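Local structure of copper induced nitroreductase D (2WQF) at residues S43-L48 with F101-A106. The protein binds flavin mononucleotide and probably works as a copper-induced nitroreductase that takes part in defence against oxidative stress. Numbering follows the deposited sequence.
Sequences SQTGRL and FFEDQA
T45 meets E103 through a very short hydrogen bond, OG1 of T45 to OE1 of E103 at 2.5 Å, received on the syn lone pair of the carboxylate. The first torsion of T45 sets OG1 between its backbone N and carbonyl carbon, while a bend at chi2 turns the E103 carboxylate back to it. The same oxygen of E103 also bonds S126 on helix 121-143. T45 O takes D104 N at 2.8 Å. From G46 on, strand 46-52 pairs antiparallel with strand 97-104 in the central sheet of the nitroreductase-family fold. R47 and F102 form a hydrogen-bonded pair: R47 N reaches F102 O at 2.9 Å and F102 N reaches R47 O at 2.8 Å. In the R47–D104 salt bridge, NE (3.2 Å) and NH2 (3.0 Å) of R47 share OD2 of D104 through bent, weak bonds (130° and 134°). The guanidinium and carboxylate planes are nearly perpendicular, with D104 CB over one guanidinium face. NH1 of R47 has a straighter bond, in the guanidinium plane, to Q44 O (2.7 Å, 157°). L48 CD1 lies 3.8 Å from CD1 of F101, whose ring packs on helix 121-143. L48 also pairs with a parallel strand of the second subunit, carrying the sheet across the interface. D104 is the N-cap of helix 105-114, its OD1 accepting from A106 N. Hydroxyls thus satisfy E103 OE1, whereas an arginine and a helix N-terminus would probably favour the charged form of D104.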
loop_
_atom_site.group_PDB
_atom_site.type_symbol
_atom_site.label_atom_id
_atom_site.label_comp_id
_atom_site.label_asym_id
_atom_site.label_seq_id
_atom_site.Cartn_x
_atom_site.Cartn_y
_atom_site.Cartn_z
ATOM N N SER A 43 -2.476 -12.619 6.310
ATOM C CA SER A 43 -3.604 -12.380 7.210
ATOM C C SER A 43 -4.845 -11.883 6.496
ATOM O O SER A 43 -5.938 -11.997 7.024
ATOM C CB SER A 43 -3.201 -11.389 8.308
ATOM O OG SER A 43 -2.676 -10.195 7.755
ATOM N N GLN A 44 -4.685 -11.308 5.302
ATOM C CA GLN A 44 -5.834 -10.924 4.480
ATOM C C GLN A 44 -6.904 -10.181 5.276
ATOM O O GLN A 44 -8.081 -10.549 5.264
ATOM C CB GLN A 44 -6.428 -12.172 3.820
ATOM C CG GLN A 44 -5.458 -12.885 2.921
ATOM C CD GLN A 44 -5.911 -14.292 2.641
ATOM O OE1 GLN A 44 -5.413 -15.279 3.252
ATOM N NE2 GLN A 44 -6.873 -14.407 1.768
ATOM N N THR A 45 -6.492 -9.074 5.893
ATOM C CA THR A 45 -7.364 -8.333 6.787
ATOM C C THR A 45 -8.318 -7.367 6.090
ATOM O O THR A 45 -9.226 -6.836 6.718
ATOM C CB THR A 45 -6.525 -7.569 7.799
ATOM O OG1 THR A 45 -5.439 -6.950 7.119
ATOM C CG2 THR A 45 -5.947 -8.504 8.835
ATOM N N GLY A 46 -8.127 -7.153 4.787
ATOM C CA GLY A 46 -8.954 -6.216 4.040
ATOM C C GLY A 46 -10.364 -6.749 3.829
ATOM O O GLY A 46 -10.558 -7.948 3.574
ATOM N N ARG A 47 -11.345 -5.859 3.927
ATOM C CA ARG A 47 -12.744 -6.191 3.672
ATOM C C ARG A 47 -13.302 -5.094 2.776
ATOM O O ARG A 47 -12.968 -3.928 2.967
ATOM C CB ARG A 47 -13.556 -6.213 4.967
ATOM C CG ARG A 47 -12.999 -7.142 6.066
ATOM C CD ARG A 47 -13.253 -8.630 5.746
ATOM N NE ARG A 47 -12.681 -9.526 6.749
ATOM C CZ ARG A 47 -11.488 -10.117 6.661
ATOM N NH1 ARG A 47 -10.707 -9.941 5.601
ATOM N NH2 ARG A 47 -11.074 -10.902 7.653
ATOM N N LEU A 48 -14.150 -5.444 1.810
ATOM C CA LEU A 48 -14.709 -4.462 0.890
ATOM C C LEU A 48 -16.229 -4.505 0.881
ATOM O O LEU A 48 -16.837 -5.587 0.879
ATOM C CB LEU A 48 -14.255 -4.707 -0.540
ATOM C CG LEU A 48 -12.872 -4.213 -0.940
ATOM C CD1 LEU A 48 -11.759 -4.881 -0.171
ATOM C CD2 LEU A 48 -12.695 -4.454 -2.441
ATOM N N PHE A 101 -13.259 0.392 1.747
ATOM C CA PHE A 101 -12.205 -0.463 2.257
ATOM C C PHE A 101 -12.169 -0.440 3.758
ATOM O O PHE A 101 -12.094 0.626 4.343
ATOM C CB PHE A 101 -10.857 0.011 1.716
ATOM C CG PHE A 101 -10.661 -0.270 0.241
ATOM C CD1 PHE A 101 -10.117 -1.473 -0.200
ATOM C CD2 PHE A 101 -11.047 0.672 -0.702
ATOM C CE1 PHE A 101 -9.930 -1.699 -1.543
ATOM C CE2 PHE A 101 -10.845 0.460 -2.037
ATOM C CZ PHE A 101 -10.301 -0.729 -2.470
ATOM N N PHE A 102 -12.188 -1.632 4.364
ATOM C CA PHE A 102 -12.140 -1.794 5.806
ATOM C C PHE A 102 -10.978 -2.731 6.153
ATOM O O PHE A 102 -10.512 -3.506 5.315
ATOM C CB PHE A 102 -13.424 -2.429 6.372
ATOM C CG PHE A 102 -14.713 -1.759 5.967
ATOM C CD1 PHE A 102 -15.465 -1.053 6.896
ATOM C CD2 PHE A 102 -15.214 -1.911 4.688
ATOM C CE1 PHE A 102 -16.695 -0.457 6.530
ATOM C CE2 PHE A 102 -16.408 -1.315 4.313
ATOM C CZ PHE A 102 -17.168 -0.615 5.235
ATOM N N GLU A 103 -10.533 -2.672 7.406
ATOM C CA GLU A 103 -9.580 -3.635 7.946
ATOM C C GLU A 103 -10.270 -4.358 9.096
ATOM O O GLU A 103 -10.848 -3.715 9.995
ATOM C CB GLU A 103 -8.314 -2.936 8.441
ATOM C CG GLU A 103 -7.419 -2.458 7.296
ATOM C CD GLU A 103 -6.811 -3.639 6.529
ATOM O OE1 GLU A 103 -6.246 -4.537 7.197
ATOM O OE2 GLU A 103 -6.914 -3.683 5.265
ATOM N N ASP A 104 -10.209 -5.681 9.089
ATOM C CA ASP A 104 -10.881 -6.485 10.100
ATOM C C ASP A 104 -10.076 -6.525 11.418
ATOM O O ASP A 104 -9.052 -7.204 11.547
ATOM C CB ASP A 104 -11.120 -7.886 9.551
ATOM C CG ASP A 104 -12.018 -8.715 10.447
ATOM O OD1 ASP A 104 -12.148 -8.405 11.646
ATOM O OD2 ASP A 104 -12.588 -9.688 9.951
ATOM N N GLN A 105 -10.576 -5.773 12.393
ATOM C CA GLN A 105 -9.908 -5.647 13.683
ATOM C C GLN A 105 -9.937 -6.933 14.505
ATOM O O GLN A 105 -9.103 -7.119 15.392
ATOM C CB GLN A 105 -10.544 -4.508 14.486
ATOM C CG GLN A 105 -10.465 -3.158 13.761
ATOM C CD GLN A 105 -9.047 -2.815 13.352
ATOM O OE1 GLN A 105 -8.174 -2.595 14.200
ATOM N NE2 GLN A 105 -8.808 -2.766 12.051
ATOM N N ALA A 106 -10.892 -7.811 14.223
ATOM C CA ALA A 106 -10.950 -9.079 14.942
ATOM C C ALA A 106 -9.753 -9.968 14.581
ATOM O O ALA A 106 -9.164 -10.654 15.426
ATOM C CB ALA A 106 -12.270 -9.794 14.663
#